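Local coordinates for protein Rab GDP-dissociation inhibitor (Saccharomyces cerevisiae, PDB 2BCG) that binds GDP-bound Rab GTPases such as Sec4, inhibits their release of GDP, and extracts GDP-bound Ypt7 from vacuolar membranes, at residues T22-S27 with G247-S252; K61-P66 with I389-M394; V110-V115 with L235-G240; R341-Y346 with I369-K374. All blocks are in the same frame, centred on the assembly; numbering follows the deposited sequence.

Contact 1. Residues T22-S27 with G247-S252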
loop_
_atom_site.group_PDB
_atom_site.type_symbol
_atom_site.label_atom_id
_atom_site.label_comp_id
_atom_site.label_asym_id
_atom_site.label_seq_id
_atom_site.Cartn_x
_atom_site.Cartn_y
_atom_site.Cartn_z
ATOM N N THR A 22 7.688 -3.509 3.791
ATOM C CA THR A 22 9.014 -4.040 3.447
ATOM C C THR A 22 8.943 -5.553 3.259
ATOM O O THR A 22 9.442 -6.079 2.249
ATOM C CB THR A 22 10.017 -3.684 4.528
ATOM O OG1 THR A 22 10.067 -2.270 4.665
ATOM C CG2 THR A 22 11.406 -4.260 4.218
ATOM N N GLU A 23 8.271 -6.231 4.188
ATOM C CA GLU A 23 8.169 -7.703 4.150
ATOM C C GLU A 23 7.305 -8.158 2.987
ATOM O O GLU A 23 7.596 -9.166 2.333
ATOM C CB GLU A 23 7.578 -8.263 5.441
ATOM C CG GLU A 23 8.567 -8.376 6.580
ATOM C CD GLU A 23 9.012 -7.042 7.154
ATOM O OE1 GLU A 23 10.167 -6.971 7.654
ATOM O OE2 GLU A 23 8.189 -6.096 7.202
ATOM N N CYS A 24 6.187 -7.459 2.760
ATOM C CA CYS A 24 5.308 -7.857 1.666
ATOM C C CYS A 24 6.029 -7.674 0.305
ATOM O O CYS A 24 5.888 -8.523 -0.555
ATOM C CB CYS A 24 3.987 -7.093 1.691
ATOM S SG CYS A 24 2.966 -7.514 3.113
ATOM N N ILE A 25 6.836 -6.621 0.135
ATOM C CA ILE A 25 7.577 -6.483 -1.132
ATOM C C ILE A 25 8.543 -7.633 -1.316
ATOM O O ILE A 25 8.629 -8.228 -2.403
ATOM C CB ILE A 25 8.318 -5.130 -1.244
ATOM C CG1 ILE A 25 7.263 -4.015 -1.313
ATOM C CG2 ILE A 25 9.165 -5.087 -2.546
ATOM C CD1 ILE A 25 7.860 -2.578 -1.286
ATOM N N LEU A 26 9.282 -7.926 -0.246
ATOM C CA LEU A 26 10.261 -9.026 -0.316
ATOM C C LEU A 26 9.553 -10.343 -0.606
ATOM O O LEU A 26 10.018 -11.120 -1.459
ATOM C CB LEU A 26 11.090 -9.075 0.957
ATOM C CG LEU A 26 12.058 -7.901 1.038
ATOM C CD1 LEU A 26 12.443 -7.677 2.485
ATOM C CD2 LEU A 26 13.259 -8.212 0.132
ATOM N N SER A 27 8.446 -10.613 0.095
ATOM C CA SER A 27 7.683 -11.846 -0.127
ATOM C C SER A 27 7.257 -11.932 -1.605
ATOM O O SER A 27 7.415 -12.986 -2.265
ATOM C CB SER A 27 6.479 -11.875 0.812
ATOM O OG SER A 27 5.673 -13.023 0.555
ATOM N N GLY A 247 -1.276 -5.296 -1.649
ATOM C CA GLY A 247 -1.024 -5.559 -3.061
ATOM C C GLY A 247 0.172 -6.458 -3.286
ATOM O O GLY A 247 0.155 -7.354 -4.165
ATOM N N PHE A 248 1.248 -6.206 -2.542
ATOM C CA PHE A 248 2.428 -7.068 -2.675
ATOM C C PHE A 248 2.145 -8.472 -2.120
ATOM O O PHE A 248 2.708 -9.461 -2.628
ATOM C CB PHE A 248 3.666 -6.411 -2.072
ATOM C CG PHE A 248 4.236 -5.346 -2.972
ATOM C CD1 PHE A 248 5.025 -5.706 -4.090
ATOM C CD2 PHE A 248 3.916 -3.998 -2.768
ATOM C CE1 PHE A 248 5.529 -4.722 -4.954
ATOM C CE2 PHE A 248 4.394 -3.006 -3.659
ATOM C CZ PHE A 248 5.229 -3.369 -4.733
ATOM N N ALA A 249 1.305 -8.568 -1.087
ATOM C CA ALA A 249 0.888 -9.895 -0.561
ATOM C C ALA A 249 0.110 -10.658 -1.638
ATOM O O ALA A 249 0.298 -11.870 -1.812
ATOM C CB ALA A 249 0.034 -9.738 0.698
ATOM N N ARG A 250 -0.766 -9.950 -2.355
ATOM C CA ARG A 250 -1.478 -10.600 -3.461
ATOM C C ARG A 250 -0.464 -11.095 -4.543
ATOM O O ARG A 250 -0.571 -12.246 -5.020
ATOM C CB ARG A 250 -2.527 -9.676 -4.053
ATOM C CG ARG A 250 -3.238 -10.353 -5.213
ATOM C CD ARG A 250 -4.339 -9.496 -5.746
ATOM N NE ARG A 250 -4.932 -10.174 -6.895
ATOM C CZ ARG A 250 -5.878 -11.120 -6.793
ATOM N NH1 ARG A 250 -6.397 -11.478 -5.593
ATOM N NH2 ARG A 250 -6.307 -11.706 -7.908
ATOM N N LEU A 251 0.536 -10.250 -4.888
ATOM C CA LEU A 251 1.584 -10.671 -5.865
ATOM C C LEU A 251 2.259 -11.965 -5.380
ATOM O O LEU A 251 2.413 -12.945 -6.135
ATOM C CB LEU A 251 2.632 -9.565 -6.020
ATOM C CG LEU A 251 3.797 -9.917 -6.947
ATOM C CD1 LEU A 251 3.391 -9.920 -8.425
ATOM C CD2 LEU A 251 4.931 -8.926 -6.682
ATOM N N SER A 252 2.639 -11.987 -4.107
ATOM C CA SER A 252 3.255 -13.189 -3.559
ATOM C C SER A 252 2.303 -14.399 -3.675
ATOM O O SER A 252 2.726 -15.477 -4.107
ATOM C CB SER A 252 3.621 -12.984 -2.090
ATOM O OG SER A 252 4.310 -14.120 -1.621
#
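C24, I25 and S27 of helix 21-32 meet F248, A249 and S252 of helix 243-254 in a nearly parallel helix pair. The axes of the two short segments run 24° apart and approach to 7.8 Å. Helix 21-32 follows the first strand of the Rossmann-like parallel sheet of this GDI, and helix 243-254 leads into one of that sheet's two outermost strands, 258-260. The apolar part is led by I25 and F248, whose side chains lie side by side and point the same way. CG1 of I25 sits over the middle of the F248 ring in a CH-pi contact, 3.6 Å from the centroid and 10° off the ring normal. L97 of helix 96-104 also packs on I25, while I100, L101 and T104 of that helix touch F248. C24, beside I25 on the same turn, puts its CB 3.8 Å from F248 CB, and its SG reaches the methyl of A249. The polar part is a buried pair of serines. Y259 also hydrogen-bonds to the S27 hydroxyl, and S31 to that of S252. Both hydroxyls swing away from their own backbone N (chi1 176° in S27), which brings S27 OG and S252 OG into a 2.8 Å hydrogen bond.

Contact 2. Residues K61-P66 with I389-M394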
loop_
_atom_site.group_PDB
_atom_site.type_symbol
_atom_site.label_atom_id
_atom_site.label_comp_id
_atom_site.label_asym_id
_atom_site.label_seq_id
_atom_site.Cartn_x
_atom_site.Cartn_y
_atom_site.Cartn_z
ATOM N N LYS A 61 -6.683 2.231 19.816
ATOM C CA LYS A 61 -5.249 2.332 19.913
ATOM C C LYS A 61 -4.749 3.539 20.713
ATOM O O LYS A 61 -3.722 3.442 21.408
ATOM C CB LYS A 61 -4.686 2.396 18.490
ATOM C CG LYS A 61 -3.359 1.777 18.299
ATOM C CD LYS A 61 -3.114 1.539 16.787
ATOM C CE LYS A 61 -1.784 0.830 16.575
ATOM N NZ LYS A 61 -0.669 1.700 17.086
ATOM N N PHE A 62 -5.422 4.694 20.584
ATOM C CA PHE A 62 -4.813 5.941 21.057
ATOM C C PHE A 62 -5.603 6.692 22.129
ATOM O O PHE A 62 -5.127 7.733 22.610
ATOM C CB PHE A 62 -4.537 6.893 19.885
ATOM C CG PHE A 62 -3.567 6.360 18.875
ATOM C CD1 PHE A 62 -2.203 6.256 19.170
ATOM C CD2 PHE A 62 -4.006 6.004 17.616
ATOM C CE1 PHE A 62 -1.295 5.754 18.231
ATOM C CE2 PHE A 62 -3.099 5.498 16.653
ATOM C CZ PHE A 62 -1.745 5.401 16.958
ATOM N N LYS A 63 -6.788 6.175 22.470
ATOM C CA LYS A 63 -7.683 6.817 23.466
ATOM C C LYS A 63 -7.926 5.934 24.675
ATOM O O LYS A 63 -7.804 4.704 24.611
ATOM C CB LYS A 63 -9.007 7.211 22.827
ATOM C CG LYS A 63 -8.850 8.259 21.744
ATOM C CD LYS A 63 -8.570 9.652 22.305
ATOM C CE LYS A 63 -8.392 10.675 21.192
ATOM N NZ LYS A 63 -8.167 12.025 21.780
ATOM N N GLN A 64 -8.261 6.567 25.793
ATOM C CA GLN A 64 -8.488 5.817 27.029
ATOM C C GLN A 64 -9.898 5.199 27.072
ATOM O O GLN A 64 -10.057 4.031 27.454
ATOM C CB GLN A 64 -8.245 6.729 28.232
ATOM C CG GLN A 64 -6.787 7.161 28.415
ATOM C CD GLN A 64 -6.622 8.300 29.417
ATOM O OE1 GLN A 64 -7.560 9.067 29.670
ATOM N NE2 GLN A 64 -5.423 8.420 29.991
ATOM N N ASN A 65 -10.909 5.961 26.668
ATOM C CA ASN A 65 -12.300 5.525 26.700
ATOM C C ASN A 65 -12.954 5.722 25.350
ATOM O O ASN A 65 -13.621 6.739 25.131
ATOM C CB ASN A 65 -13.096 6.295 27.767
ATOM C CG ASN A 65 -12.496 6.157 29.139
ATOM O OD1 ASN A 65 -11.589 6.901 29.509
ATOM N ND2 ASN A 65 -12.985 5.192 29.904
ATOM N N PRO A 66 -12.771 4.748 24.432
ATOM C CA PRO A 66 -13.369 4.802 23.101
ATOM C C PRO A 66 -14.848 5.142 23.161
ATOM O O PRO A 66 -15.582 4.637 24.019
ATOM C CB PRO A 66 -13.165 3.384 22.566
ATOM C CG PRO A 66 -11.892 2.936 23.226
ATOM C CD PRO A 66 -11.971 3.518 24.619
ATOM N N ILE A 389 -9.041 21.827 15.264
ATOM C CA ILE A 389 -8.816 20.370 15.121
ATOM C C ILE A 389 -9.950 19.638 15.853
ATOM O O ILE A 389 -10.247 19.949 17.029
ATOM C CB ILE A 389 -7.414 19.955 15.682
ATOM C CG1 ILE A 389 -6.263 20.633 14.902
ATOM C CG2 ILE A 389 -7.306 18.412 15.738
ATOM C CD1 ILE A 389 -4.904 20.634 15.630
ATOM N N GLU A 390 -10.599 18.708 15.162
ATOM C CA GLU A 390 -11.718 17.968 15.747
ATOM C C GLU A 390 -11.261 16.949 16.767
ATOM O O GLU A 390 -11.853 16.830 17.844
ATOM C CB GLU A 390 -12.544 17.292 14.663
ATOM C CG GLU A 390 -13.773 16.586 15.169
ATOM C CD GLU A 390 -14.822 16.437 14.099
ATOM O OE1 GLU A 390 -14.444 16.340 12.910
ATOM O OE2 GLU A 390 -16.028 16.416 14.435
ATOM N N GLU A 391 -10.244 16.172 16.383
ATOM C CA GLU A 391 -9.683 15.148 17.280
ATOM C C GLU A 391 -8.227 14.951 16.947
ATOM O O GLU A 391 -7.801 15.121 15.796
ATOM C CB GLU A 391 -10.452 13.843 17.076
ATOM C CG GLU A 391 -10.240 12.778 18.117
ATOM C CD GLU A 391 -10.509 13.275 19.513
ATOM O OE1 GLU A 391 -11.643 13.057 19.981
ATOM O OE2 GLU A 391 -9.603 13.908 20.116
ATOM N N LYS A 392 -7.474 14.586 17.968
ATOM C CA LYS A 392 -6.054 14.260 17.833
ATOM C C LYS A 392 -5.851 12.845 18.383
ATOM O O LYS A 392 -6.389 12.510 19.472
ATOM C CB LYS A 392 -5.207 15.194 18.708
ATOM C CG LYS A 392 -5.140 16.628 18.312
ATOM C CD LYS A 392 -4.261 17.366 19.311
ATOM C CE LYS A 392 -4.169 18.825 18.940
ATOM N NZ LYS A 392 -3.624 19.638 20.083
ATOM N N PHE A 393 -5.050 12.049 17.677
ATOM C CA PHE A 393 -4.642 10.722 18.154
ATOM C C PHE A 393 -3.121 10.688 18.159
ATOM O O PHE A 393 -2.494 10.747 17.092
ATOM C CB PHE A 393 -5.212 9.641 17.250
ATOM C CG PHE A 393 -6.718 9.704 17.106
ATOM C CD1 PHE A 393 -7.560 8.943 17.932
ATOM C CD2 PHE A 393 -7.304 10.536 16.150
ATOM C CE1 PHE A 393 -8.980 9.014 17.801
ATOM C CE2 PHE A 393 -8.710 10.592 16.028
ATOM C CZ PHE A 393 -9.525 9.834 16.862
ATOM N N MET A 394 -2.534 10.619 19.350
ATOM C CA MET A 394 -1.107 10.842 19.488
ATOM C C MET A 394 -0.411 9.540 19.811
ATOM O O MET A 394 -0.843 8.798 20.702
ATOM C CB MET A 394 -0.803 11.777 20.667
ATOM C CG MET A 394 -1.680 13.015 20.850
ATOM S SD MET A 394 -1.161 14.159 19.609
ATOM C CE MET A 394 0.387 14.724 20.265
HETATM O O HOH W 1 -4.254 10.254 21.740
#
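The backbones of F62, at the end of helix 55-62, and F393, in strand 391-402, come within 5.6 Å between CA atoms, and one water joins the two segments, accepting from M394 N and donating to F62 O. F62 and F393 cross at about a right angle. CD2 of F62 lies 3.8 Å from F393 CB, its CD1 meets the carbonyl oxygen of M394, and its CB comes to the edge of the F393 ring. The chain leaves helical geometry at K63, whose side chain bends at CB-CG (chi2 -74°) and then runs straight across F393, with CE 3.8 Å from CD1 of that ring. Strand 391-402 is an outermost strand of the mixed sheet, and near its start lies a classic beta bulge in which E390 and E391 both face I316. At the bulge and the residue after it the K63 ammonium finds two acceptors. NZ donates to K392 O at 3.0 Å, nearly in line with the carbonyl, and, in the conformer of E391 described here, forms a salt bridge of 2.9 Å with E391 OE2, coming from above the carboxylate plane. The same OE2 takes the backbone N-H of K392 through its anti lone pair at 3.1 Å, which ties this conformer of the carboxylate to its own strand. Y59 of helix 55-62 meets the F393 ring edge-to-face, and L86 packs on F62.

Contact 3. Residues V110-V115 with L235-G240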
loop_
_atom_site.group_PDB
_atom_site.type_symbol
_atom_site.label_atom_id
_atom_site.label_comp_id
_atom_site.label_asym_id
_atom_site.label_seq_id
_atom_site.Cartn_x
_atom_site.Cartn_y
_atom_site.Cartn_z
ATOM N N VAL A 110 -3.520 -1.366 -6.801
ATOM C CA VAL A 110 -3.458 -0.085 -6.070
ATOM C C VAL A 110 -3.509 1.040 -7.086
ATOM O O VAL A 110 -2.761 1.030 -8.076
ATOM C CB VAL A 110 -2.153 0.075 -5.275
ATOM C CG1 VAL A 110 -2.252 1.327 -4.369
ATOM C CG2 VAL A 110 -1.835 -1.173 -4.444
ATOM N N ASP A 111 -4.402 1.986 -6.843
ATOM C CA ASP A 111 -4.498 3.210 -7.678
ATOM C C ASP A 111 -3.828 4.379 -6.970
ATOM O O ASP A 111 -3.833 4.408 -5.735
ATOM C CB ASP A 111 -5.956 3.555 -7.900
ATOM C CG ASP A 111 -6.666 2.556 -8.816
ATOM O OD1 ASP A 111 -6.065 2.106 -9.810
ATOM O OD2 ASP A 111 -7.841 2.265 -8.555
ATOM N N PHE A 112 -3.347 5.371 -7.732
ATOM C CA PHE A 112 -2.593 6.510 -7.168
ATOM C C PHE A 112 -3.117 7.821 -7.650
ATOM O O PHE A 112 -3.504 7.913 -8.812
ATOM C CB PHE A 112 -1.109 6.394 -7.509
ATOM C CG PHE A 112 -0.480 5.144 -6.934
ATOM C CD1 PHE A 112 -0.515 3.939 -7.636
ATOM C CD2 PHE A 112 0.124 5.166 -5.690
ATOM C CE1 PHE A 112 0.044 2.792 -7.127
ATOM C CE2 PHE A 112 0.668 3.999 -5.162
ATOM C CZ PHE A 112 0.621 2.820 -5.886
ATOM N N LYS A 113 -3.098 8.830 -6.775
ATOM C CA LYS A 113 -3.366 10.214 -7.192
ATOM C C LYS A 113 -2.156 11.082 -6.841
ATOM O O LYS A 113 -1.425 10.805 -5.911
ATOM C CB LYS A 113 -4.581 10.845 -6.476
ATOM C CG LYS A 113 -5.907 10.270 -6.756
ATOM C CD LYS A 113 -6.955 11.296 -6.385
ATOM C CE LYS A 113 -8.251 10.930 -7.078
ATOM N NZ LYS A 113 -9.420 11.434 -6.308
ATOM N N GLN A 114 -1.962 12.162 -7.592
ATOM C CA GLN A 114 -0.927 13.135 -7.248
ATOM C C GLN A 114 -1.254 13.871 -5.966
ATOM O O GLN A 114 -2.401 14.237 -5.715
ATOM C CB GLN A 114 -0.806 14.183 -8.343
ATOM C CG GLN A 114 -0.305 13.626 -9.648
ATOM C CD GLN A 114 -0.089 14.739 -10.662
ATOM O OE1 GLN A 114 -0.881 14.920 -11.599
ATOM N NE2 GLN A 114 0.956 15.514 -10.452
ATOM N N VAL A 115 -0.221 14.164 -5.201
ATOM C CA VAL A 115 -0.372 15.092 -4.061
ATOM C C VAL A 115 -0.293 16.527 -4.635
ATOM O O VAL A 115 0.530 16.798 -5.516
ATOM C CB VAL A 115 0.760 14.793 -3.036
ATOM C CG1 VAL A 115 0.845 15.868 -1.947
ATOM C CG2 VAL A 115 0.574 13.371 -2.425
ATOM N N LEU A 235 3.193 11.003 -5.142
ATOM C CA LEU A 235 1.933 10.270 -5.315
ATOM C C LEU A 235 1.440 9.688 -3.961
ATOM O O LEU A 235 2.218 9.549 -3.042
ATOM C CB LEU A 235 2.141 9.115 -6.301
ATOM C CG LEU A 235 2.754 9.412 -7.681
ATOM C CD1 LEU A 235 2.967 8.124 -8.477
ATOM C CD2 LEU A 235 1.854 10.409 -8.439
ATOM N N TYR A 236 0.157 9.348 -3.895
ATOM C CA TYR A 236 -0.428 8.755 -2.686
ATOM C C TYR A 236 -1.493 7.731 -3.130
ATOM O O TYR A 236 -2.253 8.008 -4.044
ATOM C CB TYR A 236 -1.050 9.835 -1.789
ATOM C CG TYR A 236 -1.574 9.287 -0.471
ATOM C CD1 TYR A 236 -0.721 9.090 0.614
ATOM C CD2 TYR A 236 -2.929 8.925 -0.332
ATOM C CE1 TYR A 236 -1.187 8.532 1.802
ATOM C CE2 TYR A 236 -3.395 8.383 0.860
ATOM C CZ TYR A 236 -2.527 8.177 1.909
ATOM O OH TYR A 236 -3.047 7.646 3.067
ATOM N N PRO A 237 -1.524 6.549 -2.506
ATOM C CA PRO A 237 -2.515 5.533 -2.909
ATOM C C PRO A 237 -3.944 5.818 -2.453
ATOM O O PRO A 237 -4.191 6.164 -1.283
ATOM C CB PRO A 237 -2.036 4.256 -2.206
ATOM C CG PRO A 237 -1.297 4.749 -1.004
ATOM C CD PRO A 237 -0.666 6.077 -1.403
ATOM N N MET A 238 -4.891 5.588 -3.359
ATOM C CA MET A 238 -6.303 5.584 -3.000
ATOM C C MET A 238 -6.536 4.484 -1.956
ATOM O O MET A 238 -6.022 3.337 -2.083
ATOM C CB MET A 238 -7.161 5.302 -4.248
ATOM C CG MET A 238 -7.063 6.344 -5.342
ATOM S SD MET A 238 -7.575 7.981 -4.781
ATOM C CE MET A 238 -9.324 7.642 -4.499
ATOM N N TYR A 239 -7.310 4.854 -0.938
ATOM C CA TYR A 239 -7.633 4.026 0.235
ATOM C C TYR A 239 -6.495 3.849 1.247
ATOM O O TYR A 239 -6.647 3.112 2.225
ATOM C CB TYR A 239 -8.199 2.651 -0.140
ATOM C CG TYR A 239 -9.445 2.667 -0.957
ATOM C CD1 TYR A 239 -10.704 2.965 -0.401
ATOM C CD2 TYR A 239 -9.374 2.391 -2.305
ATOM C CE1 TYR A 239 -11.866 2.933 -1.201
ATOM C CE2 TYR A 239 -10.500 2.339 -3.094
ATOM C CZ TYR A 239 -11.727 2.633 -2.550
ATOM O OH TYR A 239 -12.810 2.593 -3.365
ATOM N N GLY A 240 -5.425 4.601 1.062
ATOM C CA GLY A 240 -4.409 4.680 2.087
ATOM C C GLY A 240 -3.232 3.739 1.875
ATOM O O GLY A 240 -3.244 2.837 1.006
HETATM O O HOH W 2 -6.093 1.881 -4.426
#
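F112, K113 and Q114 pair with P237, Y236 and L235 as antiparallel strands, the edge strand 112-114 lying against the central strand 234-237 of a three-stranded sheet. K113 and Y236 form the hydrogen-bonded pair: K113 N gives to Y236 O at 3.0 Å with an N-H...O angle of 169°, and Y236 N returns the bond to K113 O. M238 N continues the pairing to D111 O at 2.9 Å. The tight side is apolar. With CG beside the backbone N (chi1 -61°), the F112 ring brings CE2 4.0 Å from P237 CB, and V110 CG1 reaches the same CB from alongside at 3.6 Å; L91 and L244 also pack on F112. Without the ring, as with an alanine here, P237 would probably face a gap and L91 and L244 lose a packing partner. The looser part is the D111 end, where D111 is exposed and a water bridges D111 N and M238 O. Both segments overlap regions that interact with the Rab Ypt1, and the F112 backbone hydrogen-bonds to the neighbouring protein chain. On the other face M238 bends closely over the extended K113 chain, whose NZ hydrogen-bonds to A353 O, and its SD lies 3.5 Å from K113 CG.

Contact 4. Residues R341-Y346 with I369-K374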
loop_
_atom_site.group_PDB
_atom_site.type_symbol
_atom_site.label_atom_id
_atom_site.label_comp_id
_atom_site.label_asym_id
_atom_site.label_seq_id
_atom_site.Cartn_x
_atom_site.Cartn_y
_atom_site.Cartn_z
ATOM N N ARG A 341 15.422 24.130 15.808
ATOM C CA ARG A 341 15.422 22.700 16.044
ATOM C C ARG A 341 16.599 21.959 15.430
ATOM O O ARG A 341 17.373 22.514 14.624
ATOM C CB ARG A 341 14.113 22.093 15.491
ATOM C CG ARG A 341 12.915 22.356 16.359
ATOM C CD ARG A 341 11.628 21.685 15.810
ATOM N NE ARG A 341 11.724 20.223 15.723
ATOM C CZ ARG A 341 11.502 19.362 16.725
ATOM N NH1 ARG A 341 11.154 19.774 17.953
ATOM N NH2 ARG A 341 11.627 18.061 16.484
ATOM N N LYS A 342 16.710 20.682 15.793
ATOM C CA LYS A 342 17.703 19.791 15.203
ATOM C C LYS A 342 17.133 18.995 14.030
ATOM O O LYS A 342 17.892 18.430 13.243
ATOM C CB LYS A 342 18.234 18.821 16.261
ATOM C CG LYS A 342 18.813 19.525 17.506
ATOM C CD LYS A 342 19.153 18.536 18.604
ATOM C CE LYS A 342 19.870 19.255 19.759
ATOM N NZ LYS A 342 20.678 18.331 20.634
ATOM N N SER A 343 15.799 18.941 13.911
ATOM C CA SER A 343 15.180 18.183 12.832
ATOM C C SER A 343 13.921 18.875 12.356
ATOM O O SER A 343 13.215 19.551 13.101
ATOM C CB SER A 343 14.915 16.717 13.176
ATOM O OG SER A 343 13.818 16.593 14.027
ATOM N N ASP A 344 13.634 18.640 11.097
ATOM C CA ASP A 344 12.422 19.189 10.495
ATOM C C ASP A 344 11.149 18.564 11.097
ATOM O O ASP A 344 11.151 17.447 11.607
ATOM C CB ASP A 344 12.436 18.954 8.988
ATOM C CG ASP A 344 13.547 19.711 8.276
ATOM O OD1 ASP A 344 13.617 19.612 7.034
ATOM O OD2 ASP A 344 14.338 20.410 8.955
ATOM N N ILE A 345 10.059 19.312 11.023
ATOM C CA ILE A 345 8.714 18.751 11.304
ATOM C C ILE A 345 7.997 18.663 9.985
ATOM O O ILE A 345 8.085 19.586 9.148
ATOM C CB ILE A 345 7.899 19.670 12.257
ATOM C CG1 ILE A 345 8.678 19.873 13.573
ATOM C CG2 ILE A 345 6.501 19.076 12.491
ATOM C CD1 ILE A 345 7.972 20.726 14.577
ATOM N N TYR A 346 7.345 17.523 9.762
ATOM C CA TYR A 346 6.538 17.308 8.556
ATOM C C TYR A 346 5.057 17.280 8.892
ATOM O O TYR A 346 4.640 16.868 9.974
ATOM C CB TYR A 346 6.883 15.973 7.867
ATOM C CG TYR A 346 8.275 15.932 7.258
ATOM C CD1 TYR A 346 9.186 14.976 7.692
ATOM C CD2 TYR A 346 8.664 16.809 6.218
ATOM C CE1 TYR A 346 10.477 14.916 7.165
ATOM C CE2 TYR A 346 9.949 16.739 5.670
ATOM C CZ TYR A 346 10.832 15.791 6.137
ATOM O OH TYR A 346 12.086 15.677 5.599
ATOM N N ILE A 369 11.136 13.843 14.794
ATOM C CA ILE A 369 11.967 13.200 15.791
ATOM C C ILE A 369 11.942 14.086 17.055
ATOM O O ILE A 369 12.172 15.299 16.998
ATOM C CB ILE A 369 13.408 13.114 15.246
ATOM C CG1 ILE A 369 13.499 12.143 14.057
ATOM C CG2 ILE A 369 14.411 12.775 16.363
ATOM C CD1 ILE A 369 13.008 10.754 14.330
ATOM N N ILE A 370 11.592 13.473 18.173
ATOM C CA ILE A 370 11.486 14.165 19.446
ATOM C C ILE A 370 12.865 14.668 19.864
ATOM O O ILE A 370 13.845 13.912 19.825
ATOM C CB ILE A 370 10.864 13.217 20.503
ATOM C CG1 ILE A 370 9.392 12.963 20.204
ATOM C CG2 ILE A 370 10.989 13.782 21.947
ATOM C CD1 ILE A 370 8.841 11.758 20.947
ATOM N N GLU A 371 12.934 15.942 20.255
ATOM C CA GLU A 371 14.197 16.510 20.789
ATOM C C GLU A 371 14.027 17.214 22.134
ATOM O O GLU A 371 15.000 17.773 22.666
ATOM C CB GLU A 371 14.895 17.418 19.775
ATOM C CG GLU A 371 14.085 18.659 19.379
ATOM C CD GLU A 371 14.796 19.491 18.338
ATOM O OE1 GLU A 371 15.195 20.650 18.667
ATOM O OE2 GLU A 371 14.970 18.987 17.205
ATOM N N THR A 372 12.820 17.209 22.689
ATOM C CA THR A 372 12.614 17.834 24.004
ATOM C C THR A 372 11.939 16.868 24.980
ATOM O O THR A 372 11.629 15.713 24.644
ATOM C CB THR A 372 11.752 19.123 23.955
ATOM O OG1 THR A 372 10.366 18.784 23.862
ATOM C CG2 THR A 372 12.175 20.037 22.805
ATOM N N ASP A 373 11.686 17.371 26.175
ATOM C CA ASP A 373 11.085 16.540 27.196
ATOM C C ASP A 373 9.579 16.651 27.221
ATOM O O ASP A 373 8.919 15.982 28.013
ATOM C CB ASP A 373 11.705 16.878 28.548
ATOM C CG ASP A 373 13.215 16.617 28.566
ATOM O OD1 ASP A 373 13.665 15.545 28.086
ATOM O OD2 ASP A 373 13.963 17.495 29.042
ATOM N N LYS A 374 9.024 17.485 26.332
ATOM C CA LYS A 374 7.590 17.672 26.257
ATOM C C LYS A 374 7.200 17.511 24.791
ATOM O O LYS A 374 7.006 18.515 24.088
ATOM C CB LYS A 374 7.178 19.042 26.800
ATOM C CG LYS A 374 7.322 19.132 28.337
ATOM C CD LYS A 374 6.835 20.455 28.889
ATOM C CE LYS A 374 7.019 20.493 30.401
ATOM N NZ LYS A 374 6.642 21.838 30.953
HETATM O O HOH W 3 17.976 18.205 21.882
HETATM O O HOH W 4 14.701 16.488 16.424
#
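The carboxylate of E371 stacks over the guanidinium of R341, the planes 25° apart, and no N-H of the arginine points at it. OE2 of E371 stands over the centre of the guanidinium, 3.5 Å from R341 NH2, so this salt bridge works through charge alone. It joins two loops of the mixed sheet, one leading into strand 345-351 and the other leaving its antiparallel neighbour 362-369. Backbone N-H groups hold the carboxylate: K342 N donates to OE2 at 2.8 Å through the syn lone pair and weakly to OE1, and S343 N adds a weak bond to OE2. E371 CG sits between its own N and carbonyl carbon (chi1 63°), which sets CG 3.4 Å from R341 NH1 and lets the extended chain carry the carboxylate on to K342 N. The guanidinium is fixed at its rim as well, by NE to S343 O at 3.1 Å, by a weak in-plane bond from NH2 to I369 O, and by a salt bridge from NH1 to E378. Were R341 a leucine, E371 and E378 would probably lose their shared counter-charge. A water lies 2.6 Å from E371 OE2 and 2.9 Å from I369 O, donating to both.

How the contacts relate
Contacts 1 and 3 are buried, contacts 2 and 4 lie at the surface. Strand 234-237 of contact 3 runs on in the chain to helix 243-254 of contact 1, so consecutive elements serve both contacts, whose nearest atoms are about 5 Å apart. Contacts 2 and 4 both reach the mixed sheet, at strands 391-402, 345-351 and 362-369, with centres 22 Å apart. The chemistry follows the burial: apolar side chains and a serine pair between helices in contact 1, backbone pairing with an apolar side in contact 3, but salt bridges in contacts 2 and 4, with bridging waters in contacts 2, 3 and 4. Contact 3 alone combines core packing with a strand edge turned to the partner chain.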